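Short-chain dehydrogenase/reductase SDR (Vibrio parahaemolyticus, PDB 3GUY) probably catalyses an NAD(P)(H)-dependent oxidation or reduction on a Rossmann-type fold, as other short-chain dehydrogenases/reductases do. Local coordinates at residues 132-137 with 149-154; 155-160 with 166-171; 28-33 with 39-44. The protein carries 2 engineered substitutions. All blocks are in the same frame, centred on the assembly; numbering follows the deposited sequence.

Interactions 1 and 2 share helix 141-160 and meet directly: Ile-154 CD1 lies 4.1 Å from Ala-170 CB, and their centres are 14 Å apart. Interaction 1 sets the loop after strand 124-128 against the helix; interaction 2 ties the end of that helix to strand 167-174. Both also touch a second subunit. Interaction 3 belongs to the other part of the Rossmann-type sheet, at strand 28-32, with its centre 28 Å from that of interaction 1 and 26 Å from that of interaction 2. Interaction 1 is close in the fold to Ser-130, Tyr-143 and Lys-147, which match the family's Ser-Tyr-Lys pattern and so probably form the active site.

Interaction 1: residues 132-137 with 149-154; sequences AAQQPK and AVKGLI
Ala-133 and Gln-134 meet a single residue of helix 141-160, Lys-151. The apolar part is a methyl-to-methylene contact: Ala-133 CB, directed at the helix, lies 4.4 Å from Lys-151 CB. The CA atoms of Ala-133 and Lys-151 are 6.5 Å apart, the nearest such pair between the two segments. Ala-133 is the last residue of a short 3-10 segment and offers both its methyl and its carbonyl to the lysine. The aliphatic chain of Lys-151 runs past that carbonyl, and Lys-151 CD approaches Ala-133 O to 3.8 Å. With CG anti to the backbone N (chi1 -171°), the lysine chain leaves the helix toward the loop, then bends at its third and fourth torsions.

The polar part is electrostatic and loose. The Gln-134 chain, extended beyond CG, crosses that of Lys-151 at about a right angle and brings its amide oxygen near the ammonium: Gln-134 OE1 is 3.5 Å from Lys-151 NZ, a distance at which the partial negative charge of the amide would favour the cation only modestly. Lys-151 NZ also has a long, weak ion pair with Glu-155 and a weak hydrogen bond to Tyr-172 OH of strand 167-174, whose side chain packs on Ala-133 and Gln-134.

Across the subunit boundary, Lys-151 packs on Trp-148 of the second subunit, and Lys-137 N is hydrogen-bonded to Ser-156 OG of that subunit. The loop carrying Ala-132, bonded through its N to Ser-130 OG, and Ala-133 packs on Tyr-143 and Lys-147 of the helix; Ser-130, Tyr-143 and Lys-147 have the Ser and Tyr-x-x-x-Lys pattern of the short-chain dehydrogenase/reductase family, consistent with the active site, so the contact lies next to the probable catalytic centre.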
ATOM      1  N   ALA D 132      -3.861 -10.806   5.859  1.00 21.12           N
ATOM      2  CA  ALA D 132      -5.053 -10.338   5.109  1.00 21.67           C
ATOM      3  C   ALA D 132      -5.290  -8.807   5.226  1.00 20.74           C
ATOM      4  O   ALA D 132      -6.076  -8.253   4.477  1.00 20.67           O
ATOM      5  CB  ALA D 132      -6.300 -11.106   5.545  1.00 20.09           C
ATOM      6  N   ALA D 133      -4.647  -8.145   6.194  1.00 21.61           N
ATOM      7  CA  ALA D 133      -4.706  -6.695   6.380  1.00 20.95           C
ATOM      8  C   ALA D 133      -3.894  -5.950   5.351  1.00 21.59           C
ATOM      9  O   ALA D 133      -4.082  -4.776   5.144  1.00 20.35           O
ATOM     10  CB  ALA D 133      -4.212  -6.306   7.856  1.00 21.60           C
ATOM     11  N   GLN D 134      -2.992  -6.640   4.678  1.00 22.07           N
ATOM     12  CA  GLN D 134      -2.031  -5.996   3.806  1.00 24.31           C
ATOM     13  C   GLN D 134      -2.170  -6.337   2.320  1.00 24.16           C
ATOM     14  O   GLN D 134      -1.464  -5.778   1.542  1.00 23.52           O
ATOM     15  CB  GLN D 134      -0.614  -6.362   4.299  1.00 25.28           C
ATOM     16  CG  GLN D 134      -0.408  -5.792   5.718  1.00 30.12           C
ATOM     17  CD  GLN D 134       0.988  -5.802   6.168  1.00 31.95           C
ATOM     18  OE1 GLN D 134       1.466  -4.805   6.677  1.00 38.41           O
ATOM     19  NE2 GLN D 134       1.659  -6.947   6.032  1.00 37.39           N
ATOM     20  N   GLN D 135      -3.065  -7.244   1.952  1.00 24.99           N
ATOM     21  CA  GLN D 135      -3.317  -7.600   0.544  1.00 25.86           C
ATOM     22  C   GLN D 135      -4.764  -8.023   0.401  1.00 24.72           C
ATOM     23  O   GLN D 135      -5.380  -8.461   1.356  1.00 24.91           O
ATOM     24  CB  GLN D 135      -2.548  -8.848   0.085  1.00 26.95           C
ATOM     25  CG  GLN D 135      -1.139  -9.037   0.574  1.00 34.21           C
ATOM     26  CD  GLN D 135      -0.928 -10.502   0.966  1.00 39.80           C
ATOM     27  OE1 GLN D 135      -1.150 -11.407   0.151  1.00 42.26           O
ATOM     28  NE2 GLN D 135      -0.562 -10.735   2.223  1.00 37.73           N
ATOM     29  N   PRO D 136      -5.277  -7.999  -0.831  1.00 24.01           N
ATOM     30  CA  PRO D 136      -6.594  -8.535  -1.044  1.00 22.72           C
ATOM     31  C   PRO D 136      -6.501 -10.037  -1.297  1.00 22.86           C
ATOM     32  O   PRO D 136      -5.455 -10.524  -1.703  1.00 22.27           O
ATOM     33  CB  PRO D 136      -7.071  -7.788  -2.281  1.00 22.23           C
ATOM     34  CG  PRO D 136      -5.777  -7.454  -3.014  1.00 24.47           C
ATOM     35  CD  PRO D 136      -4.755  -7.254  -1.998  1.00 22.30           C
ATOM     36  N   LYS D 137      -7.563 -10.759  -1.012  1.00 21.74           N
ATOM     37  CA  LYS D 137      -7.603 -12.203  -1.260  1.00 23.22           C
ATOM     38  C   LYS D 137      -8.979 -12.647  -1.754  1.00 23.03           C
ATOM     39  O   LYS D 137     -10.014 -12.350  -1.126  1.00 22.70           O
ATOM     40  CB  LYS D 137      -7.225 -12.930   0.024  1.00 23.79           C
ATOM     41  CG  LYS D 137      -5.739 -12.734   0.426  1.00 28.66           C
ATOM     42  CD  LYS D 137      -5.476 -12.833   1.925  1.00 35.64           C
ATOM     43  CE  LYS D 137      -3.953 -13.120   2.235  1.00 38.37           C
ATOM     44  NZ  LYS D 137      -3.713 -13.448   3.683  1.00 36.75           N
ATOM     45  N   ALA D 149      -9.607  -2.682   7.824  1.00 16.65           N
ATOM     46  CA  ALA D 149     -10.237  -1.688   8.704  1.00 18.03           C
ATOM     47  C   ALA D 149      -9.395  -1.461   9.998  1.00 17.99           C
ATOM     48  O   ALA D 149      -9.042  -0.343  10.347  1.00 17.79           O
ATOM     49  CB  ALA D 149     -11.679  -2.100   9.044  1.00 17.73           C
ATOM     50  N   VAL D 150      -9.038  -2.548  10.646  1.00 18.89           N
ATOM     51  CA  VAL D 150      -8.161  -2.453  11.807  1.00 19.12           C
ATOM     52  C   VAL D 150      -6.829  -1.741  11.508  1.00 19.95           C
ATOM     53  O   VAL D 150      -6.417  -0.921  12.277  1.00 18.35           O
ATOM     54  CB  VAL D 150      -7.972  -3.785  12.564  1.00 19.67           C
ATOM     55  CG1 VAL D 150      -7.000  -3.591  13.800  1.00 18.33           C
ATOM     56  CG2 VAL D 150      -9.321  -4.371  13.015  1.00 18.84           C
ATOM     57  N   LYS D 151      -6.171  -2.037  10.394  1.00 20.13           N
ATOM     58  CA  LYS D 151      -4.938  -1.354  10.028  1.00 19.77           C
ATOM     59  C   LYS D 151      -5.092   0.154   9.778  1.00 19.50           C
ATOM     60  O   LYS D 151      -4.246   0.918  10.152  1.00 19.03           O
ATOM     61  CB  LYS D 151      -4.320  -1.994   8.808  1.00 19.11           C
ATOM     62  CG  LYS D 151      -2.966  -1.479   8.517  1.00 23.36           C
ATOM     63  CD  LYS D 151      -2.389  -2.216   7.334  1.00 25.53           C
ATOM     64  CE  LYS D 151      -1.497  -1.362   6.530  1.00 29.78           C
ATOM     65  NZ  LYS D 151      -0.197  -1.696   6.883  1.00 31.44           N
ATOM     66  N   GLY D 152      -6.190   0.558   9.159  1.00 19.79           N
ATOM     67  CA  GLY D 152      -6.451   1.959   8.967  1.00 19.68           C
ATOM     68  C   GLY D 152      -6.683   2.647  10.300  1.00 18.23           C
ATOM     69  O   GLY D 152      -6.211   3.759  10.494  1.00 20.38           O
ATOM     70  N   LEU D 153      -7.401   1.976  11.184  1.00 18.52           N
ATOM     71  CA  LEU D 153      -7.605   2.453  12.562  1.00 18.54           C
ATOM     72  C   LEU D 153      -6.271   2.650  13.254  1.00 18.75           C
ATOM     73  O   LEU D 153      -5.943   3.784  13.677  1.00 20.33           O
ATOM     74  CB  LEU D 153      -8.444   1.470  13.334  1.00 18.26           C
ATOM     75  CG  LEU D 153      -8.782   1.795  14.777  1.00 17.18           C
ATOM     76  CD1 LEU D 153      -9.983   2.799  14.826  1.00 16.85           C
ATOM     77  CD2 LEU D 153      -9.100   0.507  15.495  1.00 15.56           C
ATOM     78  N   ILE D 154      -5.467   1.600  13.333  1.00 18.42           N
ATOM     79  CA  ILE D 154      -4.193   1.734  14.117  1.00 19.88           C
ATOM     80  C   ILE D 154      -3.212   2.740  13.482  1.00 20.64           C
ATOM     81  O   ILE D 154      -2.524   3.433  14.192  1.00 19.15           O
ATOM     82  CB  ILE D 154      -3.556   0.382  14.469  1.00 19.73           C
ATOM     83  CG1 ILE D 154      -2.908  -0.326  13.276  1.00 22.64           C
ATOM     84  CG2 ILE D 154      -4.601  -0.568  15.030  1.00 20.45           C
ATOM     85  CD1 ILE D 154      -1.392  -0.195  13.219  1.00 23.49           C
TER

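Interaction 2: residues 155-160 with 166-171; sequences ESVRLE and MKIIAV
Ile-168 O is gripped by two nitrogens of Arg-158, which comes side-on with NE and one terminal NH. The NH1 bond is short and fairly straight, 2.8 Å from Arg-158 NH1 to Ile-168 O with an N-H...O angle of 160°; the bond from Arg-158 NE to Ile-168 O is longer, 3.2 Å, and more bent. The oxygen lies in the guanidinium plane, while both donors stand above the carbonyl plane, on one face of it. At another edge of the same flat group, Arg-158 NH2 makes a salt bridge to Glu-155 OE1 at 3.1 Å, met from above the carboxylate plane. Together these bonds should fix the guanidinium's rotation.

CG of Arg-158 is anti to the carbonyl carbon (chi1 -73°), and from there the chain runs extended to NE, passing obliquely by Ile-168, with Arg-158 CG 4.1 Å from Ile-168 CB. The apolar pair is Val-157 CG1 and Ile-168 CD1, 3.9 Å apart, their side chains crossing at about a right angle. Separately, the Ala-170 methyl touches the guanidinium, Ala-170 CB lying 3.8 Å from Arg-158 NH1.

The helix segment runs nearly antiparallel to the strand, at 154°, on the return leg of the beta-alpha-beta unit of strand 124-128, helix 141-160 and strand 167-174. Arg-158 NH2 also forms a salt bridge with Asp-217 on neighbouring strand 214-222, while Val-157 packs on Leu-111 and Val-115 of helix 93-118.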
ATOM      1  N   GLU D 155      -3.203   2.887  12.152  1.00 20.27           N
ATOM      2  CA  GLU D 155      -2.247   3.778  11.533  1.00 19.84           C
ATOM      3  C   GLU D 155      -2.639   5.252  11.732  1.00 19.33           C
ATOM      4  O   GLU D 155      -1.787   6.142  11.873  1.00 18.83           O
ATOM      5  CB  GLU D 155      -2.032   3.433  10.070  1.00 20.19           C
ATOM      6  CG  GLU D 155      -1.405   2.057   9.837  1.00 22.53           C
ATOM      7  CD  GLU D 155       0.121   1.972  10.057  1.00 28.78           C
ATOM      8  OE1 GLU D 155       0.714   2.855  10.723  1.00 30.17           O
ATOM      9  OE2 GLU D 155       0.736   0.972   9.569  1.00 29.53           O
ATOM     10  N   SER D 156      -3.923   5.455  11.861  1.00 17.99           N
ATOM     11  CA  SER D 156      -4.460   6.731  12.226  1.00 19.03           C
ATOM     12  C   SER D 156      -4.207   7.088  13.690  1.00 18.86           C
ATOM     13  O   SER D 156      -3.802   8.237  13.973  1.00 19.85           O
ATOM     14  CB  SER D 156      -5.957   6.741  11.925  1.00 17.92           C
ATOM     15  OG  SER D 156      -6.183   6.537  10.518  1.00 18.82           O
ATOM     16  N   VAL D 157      -4.497   6.147  14.574  1.00 19.94           N
ATOM     17  CA  VAL D 157      -4.343   6.350  16.041  1.00 21.35           C
ATOM     18  C   VAL D 157      -2.812   6.544  16.306  1.00 23.08           C
ATOM     19  O   VAL D 157      -2.408   7.458  17.072  1.00 21.58           O
ATOM     20  CB  VAL D 157      -5.030   5.243  16.883  1.00 22.17           C
ATOM     21  CG1 VAL D 157      -4.799   5.437  18.407  1.00 25.09           C
ATOM     22  CG2 VAL D 157      -6.546   5.130  16.596  1.00 21.51           C
ATOM     23  N   ARG D 158      -1.939   5.811  15.583  1.00 22.43           N
ATOM     24  CA  ARG D 158      -0.491   6.086  15.708  1.00 22.64           C
ATOM     25  C   ARG D 158      -0.169   7.553  15.485  1.00 23.17           C
ATOM     26  O   ARG D 158       0.620   8.120  16.236  1.00 23.67           O
ATOM     27  CB  ARG D 158       0.376   5.237  14.763  1.00 20.79           C
ATOM     28  CG  ARG D 158       0.477   3.827  15.174  1.00 24.62           C
ATOM     29  CD  ARG D 158       1.215   3.060  14.074  1.00 26.42           C
ATOM     30  NE  ARG D 158       1.842   1.886  14.624  1.00 23.30           N
ATOM     31  CZ  ARG D 158       2.371   0.904  13.902  1.00 24.98           C
ATOM     32  NH1 ARG D 158       3.013  -0.091  14.495  1.00 20.37           N
ATOM     33  NH2 ARG D 158       2.296   0.934  12.580  1.00 25.67           N
ATOM     34  N   LEU D 159      -0.761   8.176  14.474  1.00 24.64           N
ATOM     35  CA  LEU D 159      -0.555   9.614  14.244  1.00 25.04           C
ATOM     36  C   LEU D 159      -1.078  10.467  15.435  1.00 25.76           C
ATOM     37  O   LEU D 159      -0.432  11.406  15.808  1.00 25.03           O
ATOM     38  CB  LEU D 159      -1.185  10.114  12.915  1.00 25.13           C
ATOM     39  CG  LEU D 159      -0.713   9.500  11.595  1.00 25.52           C
ATOM     40  CD1 LEU D 159      -1.655   9.915  10.435  1.00 22.57           C
ATOM     41  CD2 LEU D 159       0.733   9.895  11.315  1.00 25.69           C
ATOM     42  N   GLU D 160      -2.207  10.097  16.044  1.00 26.81           N
ATOM     43  CA  GLU D 160      -2.777  10.843  17.209  1.00 27.77           C
ATOM     44  C   GLU D 160      -1.916  10.635  18.458  1.00 29.19           C
ATOM     45  O   GLU D 160      -1.984  11.395  19.437  1.00 29.04           O
ATOM     46  CB  GLU D 160      -4.207  10.377  17.505  1.00 28.16           C
ATOM     47  CG  GLU D 160      -5.215  10.598  16.333  1.00 26.03           C
ATOM     48  CD  GLU D 160      -6.651  10.057  16.604  1.00 26.93           C
ATOM     49  OE1 GLU D 160      -6.929   9.499  17.701  1.00 27.62           O
ATOM     50  OE2 GLU D 160      -7.533  10.174  15.688  1.00 25.15           O
ATOM     51  N   MET D 166       2.476   6.069  24.964  1.00 29.23           N
ATOM     52  CA  MET D 166       1.803   4.869  24.470  1.00 28.05           C
ATOM     53  C   MET D 166       2.249   4.674  22.996  1.00 26.70           C
ATOM     54  O   MET D 166       2.349   5.611  22.252  1.00 24.77           O
ATOM     55  CB  MET D 166       0.270   5.010  24.570  1.00 27.80           C
ATOM     56  CG  MET D 166      -0.541   3.802  24.025  1.00 27.91           C
ATOM     57  SD  MET D 166      -2.375   3.988  24.143  1.00 20.73           S
ATOM     58  CE  MET D 166      -2.680   2.970  25.480  1.00 24.51           C
ATOM     59  N   LYS D 167       2.481   3.425  22.644  1.00 27.55           N
ATOM     60  CA  LYS D 167       2.911   3.027  21.312  1.00 27.12           C
ATOM     61  C   LYS D 167       2.042   1.887  20.825  1.00 24.56           C
ATOM     62  O   LYS D 167       1.613   1.075  21.607  1.00 24.24           O
ATOM     63  CB  LYS D 167       4.343   2.490  21.407  1.00 28.07           C
ATOM     64  CG  LYS D 167       5.376   3.522  21.109  1.00 32.75           C
ATOM     65  CD  LYS D 167       6.765   3.129  21.604  1.00 36.40           C
ATOM     66  CE  LYS D 167       7.038   1.626  21.685  1.00 37.57           C
ATOM     67  NZ  LYS D 167       7.467   1.302  23.081  1.00 38.21           N
ATOM     68  N   ILE D 168       1.824   1.807  19.520  1.00 22.16           N
ATOM     69  CA  ILE D 168       1.125   0.649  18.979  1.00 22.18           C
ATOM     70  C   ILE D 168       2.092  -0.211  18.127  1.00 20.73           C
ATOM     71  O   ILE D 168       2.780   0.291  17.259  1.00 21.88           O
ATOM     72  CB  ILE D 168      -0.099   1.075  18.125  1.00 22.03           C
ATOM     73  CG1 ILE D 168      -1.155   1.779  18.979  1.00 21.81           C
ATOM     74  CG2 ILE D 168      -0.756  -0.141  17.495  1.00 22.26           C
ATOM     75  CD1 ILE D 168      -2.261   2.456  18.138  1.00 22.27           C
ATOM     76  N   ILE D 169       2.110  -1.500  18.411  1.00 22.01           N
ATOM     77  CA  ILE D 169       2.951  -2.506  17.711  1.00 22.04           C
ATOM     78  C   ILE D 169       2.006  -3.323  16.835  1.00 21.07           C
ATOM     79  O   ILE D 169       0.953  -3.774  17.293  1.00 20.39           O
ATOM     80  CB  ILE D 169       3.686  -3.470  18.680  1.00 21.48           C
ATOM     81  CG1 ILE D 169       4.421  -2.693  19.797  1.00 24.62           C
ATOM     82  CG2 ILE D 169       4.642  -4.483  17.926  1.00 20.34           C
ATOM     83  CD1 ILE D 169       5.258  -1.652  19.323  1.00 26.56           C
ATOM     84  N   ALA D 170       2.334  -3.397  15.549  1.00 20.85           N
ATOM     85  CA  ALA D 170       1.452  -4.075  14.579  1.00 19.66           C
ATOM     86  C   ALA D 170       2.039  -5.427  14.263  1.00 19.01           C
ATOM     87  O   ALA D 170       3.198  -5.545  13.941  1.00 20.16           O
ATOM     88  CB  ALA D 170       1.287  -3.236  13.295  1.00 19.51           C
ATOM     89  N   VAL D 171       1.238  -6.460  14.380  1.00 18.77           N
ATOM     90  CA  VAL D 171       1.688  -7.810  14.124  1.00 19.49           C
ATOM     91  C   VAL D 171       0.748  -8.421  13.097  1.00 20.52           C
ATOM     92  O   VAL D 171      -0.478  -8.303  13.249  1.00 18.91           O
ATOM     93  CB  VAL D 171       1.620  -8.671  15.412  1.00 19.13           C
ATOM     94  CG1 VAL D 171       2.172 -10.040  15.131  1.00 20.24           C
ATOM     95  CG2 VAL D 171       2.325  -7.934  16.619  1.00 18.78           C
TER

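Interaction 3: residues 28-33 with 39-44; sequences TYLTGR and STVTNC
Leu-30 and Thr-42 have the nearest CA atoms of this contact, 7.8 Å apart, where strand 28-32 faces the segment 39-44. Strand 28-32 and helix 35-42 are the first two elements of a beta-alpha-beta unit completed by strand 51-53, part of the Rossmann-type sheet. Two backbone bonds hold segment 39-44 in shape, Asn-43 N to Ser-39 O and Cys-44 N to Val-41 O.

Between the two segments the contact is small, and Leu-30 carries the strand's side of it. With CG turned beside the backbone N (chi1 -53°), Leu-30 presents CD1 to the helix. Its side chain crosses Val-41 at about a right angle and slides past Thr-42. Around them, Leu-30 packs on Ile-6 of strand 4-7 and Ala-18 of helix 12-23, Val-41 on Ala-15 of that helix, and Tyr-51 of strand 51-53 meets both Leu-30 and Thr-42. Thr-42 OG1, bonded to Leu-38 O one turn back, lies 4.0 Å from Leu-30 CD1. The same methyl makes the tighter contact with the valine: Leu-30 CD1 lies only 3.5 Å from Val-41 CG1.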
ATOM      1  N   THR D  28      -0.123 -11.740  34.245  1.00 37.12           N
ATOM      2  CA  THR D  28      -1.090 -11.652  33.142  1.00 35.88           C
ATOM      3  C   THR D  28      -2.569 -11.573  33.635  1.00 35.91           C
ATOM      4  O   THR D  28      -2.933 -12.160  34.672  1.00 36.43           O
ATOM      5  CB  THR D  28      -0.964 -12.854  32.234  1.00 35.67           C
ATOM      6  OG1 THR D  28      -1.283 -14.055  32.971  1.00 36.23           O
ATOM      7  CG2 THR D  28       0.434 -12.933  31.675  1.00 35.53           C
ATOM      8  N   TYR D  29      -3.386 -10.805  32.905  1.00 35.12           N
ATOM      9  CA  TYR D  29      -4.850 -10.793  33.027  1.00 34.07           C
ATOM     10  C   TYR D  29      -5.471 -11.185  31.680  1.00 33.15           C
ATOM     11  O   TYR D  29      -5.235 -10.531  30.671  1.00 31.79           O
ATOM     12  CB  TYR D  29      -5.322  -9.408  33.428  1.00 34.66           C
ATOM     13  CG  TYR D  29      -6.759  -9.395  33.923  1.00 37.25           C
ATOM     14  CD1 TYR D  29      -7.059  -9.614  35.290  1.00 37.74           C
ATOM     15  CD2 TYR D  29      -7.809  -9.194  33.045  1.00 36.08           C
ATOM     16  CE1 TYR D  29      -8.366  -9.605  35.746  1.00 37.11           C
ATOM     17  CE2 TYR D  29      -9.128  -9.176  33.498  1.00 38.99           C
ATOM     18  CZ  TYR D  29      -9.402  -9.379  34.848  1.00 39.37           C
ATOM     19  OH  TYR D  29     -10.720  -9.362  35.259  1.00 39.41           O
ATOM     20  N   LEU D  30      -6.204 -12.290  31.659  1.00 32.42           N
ATOM     21  CA  LEU D  30      -6.681 -12.883  30.434  1.00 32.14           C
ATOM     22  C   LEU D  30      -8.186 -12.659  30.188  1.00 33.56           C
ATOM     23  O   LEU D  30      -9.025 -12.795  31.104  1.00 33.14           O
ATOM     24  CB  LEU D  30      -6.387 -14.371  30.403  1.00 31.84           C
ATOM     25  CG  LEU D  30      -4.938 -14.820  30.656  1.00 32.23           C
ATOM     26  CD1 LEU D  30      -4.766 -16.192  30.068  1.00 30.86           C
ATOM     27  CD2 LEU D  30      -3.866 -13.898  30.118  1.00 30.69           C
ATOM     28  N   THR D  31      -8.530 -12.306  28.942  1.00 32.31           N
ATOM     29  CA  THR D  31      -9.929 -12.162  28.590  1.00 32.04           C
ATOM     30  C   THR D  31     -10.220 -12.979  27.321  1.00 31.84           C
ATOM     31  O   THR D  31      -9.333 -13.255  26.495  1.00 31.61           O
ATOM     32  CB  THR D  31     -10.385 -10.671  28.496  1.00 31.69           C
ATOM     33  OG1 THR D  31     -11.821 -10.623  28.525  1.00 30.91           O
ATOM     34  CG2 THR D  31      -9.895 -10.002  27.201  1.00 30.89           C
ATOM     35  N   GLY D  32     -11.459 -13.416  27.223  1.00 32.19           N
ATOM     36  CA  GLY D  32     -11.955 -14.228  26.097  1.00 32.93           C
ATOM     37  C   GLY D  32     -13.454 -14.308  26.257  1.00 34.28           C
ATOM     38  O   GLY D  32     -14.019 -13.690  27.181  1.00 32.82           O
ATOM     39  N   ARG D  33     -14.117 -15.080  25.398  1.00 36.41           N
ATOM     40  CA  ARG D  33     -15.584 -15.148  25.475  1.00 37.79           C
ATOM     41  C   ARG D  33     -16.043 -16.205  26.475  1.00 37.51           C
ATOM     42  O   ARG D  33     -17.069 -16.011  27.117  1.00 38.23           O
ATOM     43  CB  ARG D  33     -16.246 -15.263  24.089  1.00 38.75           C
ATOM     44  CG  ARG D  33     -16.326 -13.862  23.359  1.00 43.32           C
ATOM     45  CD  ARG D  33     -17.458 -13.730  22.305  1.00 48.16           C
ATOM     46  NE  ARG D  33     -17.728 -14.971  21.556  1.00 52.77           N
ATOM     47  CZ  ARG D  33     -16.975 -15.461  20.566  1.00 55.40           C
ATOM     48  NH1 ARG D  33     -15.865 -14.845  20.182  1.00 57.06           N
ATOM     49  NH2 ARG D  33     -17.324 -16.591  19.952  1.00 57.51           N
ATOM     50  N   SER D  39     -10.444 -20.355  32.381  1.00 39.67           N
ATOM     51  CA  SER D  39     -10.040 -21.199  33.513  1.00 40.51           C
ATOM     52  C   SER D  39      -8.936 -22.182  33.142  1.00 41.09           C
ATOM     53  O   SER D  39      -7.905 -22.223  33.803  1.00 41.04           O
ATOM     54  CB  SER D  39     -11.233 -22.016  34.039  1.00 40.89           C
ATOM     55  OG  SER D  39     -12.039 -21.228  34.884  1.00 42.29           O
ATOM     56  N   THR D  40      -9.172 -22.988  32.114  1.00 41.47           N
ATOM     57  CA  THR D  40      -8.229 -24.054  31.780  1.00 42.44           C
ATOM     58  C   THR D  40      -6.878 -23.486  31.355  1.00 42.32           C
ATOM     59  O   THR D  40      -5.851 -24.080  31.666  1.00 43.52           O
ATOM     60  CB  THR D  40      -8.689 -24.976  30.623  1.00 42.92           C
ATOM     61  OG1 THR D  40     -10.055 -25.381  30.815  1.00 43.88           O
ATOM     62  CG2 THR D  40      -7.778 -26.213  30.569  1.00 41.82           C
ATOM     63  N   VAL D  41      -6.881 -22.349  30.652  1.00 41.28           N
ATOM     64  CA  VAL D  41      -5.633 -21.675  30.286  1.00 40.35           C
ATOM     65  C   VAL D  41      -4.961 -21.174  31.541  1.00 40.22           C
ATOM     66  O   VAL D  41      -3.783 -21.393  31.715  1.00 40.33           O
ATOM     67  CB  VAL D  41      -5.861 -20.495  29.303  1.00 40.36           C
ATOM     68  CG1 VAL D  41      -4.579 -19.612  29.157  1.00 40.26           C
ATOM     69  CG2 VAL D  41      -6.318 -21.016  27.984  1.00 38.71           C
ATOM     70  N   THR D  42      -5.718 -20.517  32.409  1.00 40.32           N
ATOM     71  CA  THR D  42      -5.181 -19.843  33.603  1.00 41.76           C
ATOM     72  C   THR D  42      -4.663 -20.824  34.693  1.00 42.95           C
ATOM     73  O   THR D  42      -3.873 -20.447  35.562  1.00 42.85           O
ATOM     74  CB  THR D  42      -6.263 -18.899  34.219  1.00 42.16           C
ATOM     75  OG1 THR D  42      -6.565 -17.829  33.306  1.00 40.77           O
ATOM     76  CG2 THR D  42      -5.786 -18.289  35.512  1.00 42.77           C
ATOM     77  N   ASN D  43      -5.125 -22.073  34.628  1.00 44.39           N
ATOM     78  CA  ASN D  43      -4.715 -23.122  35.550  1.00 45.97           C
ATOM     79  C   ASN D  43      -3.412 -23.790  35.107  1.00 46.82           C
ATOM     80  O   ASN D  43      -2.888 -24.623  35.843  1.00 47.14           O
ATOM     81  CB  ASN D  43      -5.847 -24.165  35.729  1.00 46.17           C
ATOM     82  CG  ASN D  43      -6.997 -23.639  36.599  1.00 47.36           C
ATOM     83  OD1 ASN D  43      -6.831 -22.657  37.330  1.00 48.62           O
ATOM     84  ND2 ASN D  43      -8.162 -24.284  36.519  1.00 47.82           N
ATOM     85  N   CYS D  44      -2.913 -23.436  33.907  1.00 47.13           N
ATOM     86  CA  CYS D  44      -1.515 -23.711  33.515  1.00 47.61           C
ATOM     87  C   CYS D  44      -0.528 -22.644  33.981  1.00 46.64           C
ATOM     88  O   CYS D  44       0.680 -22.856  33.906  1.00 47.32           O
ATOM     89  CB  CYS D  44      -1.347 -23.794  31.999  1.00 47.90           C
ATOM     90  SG  CYS D  44      -2.511 -24.812  31.164  1.00 51.63           S
TER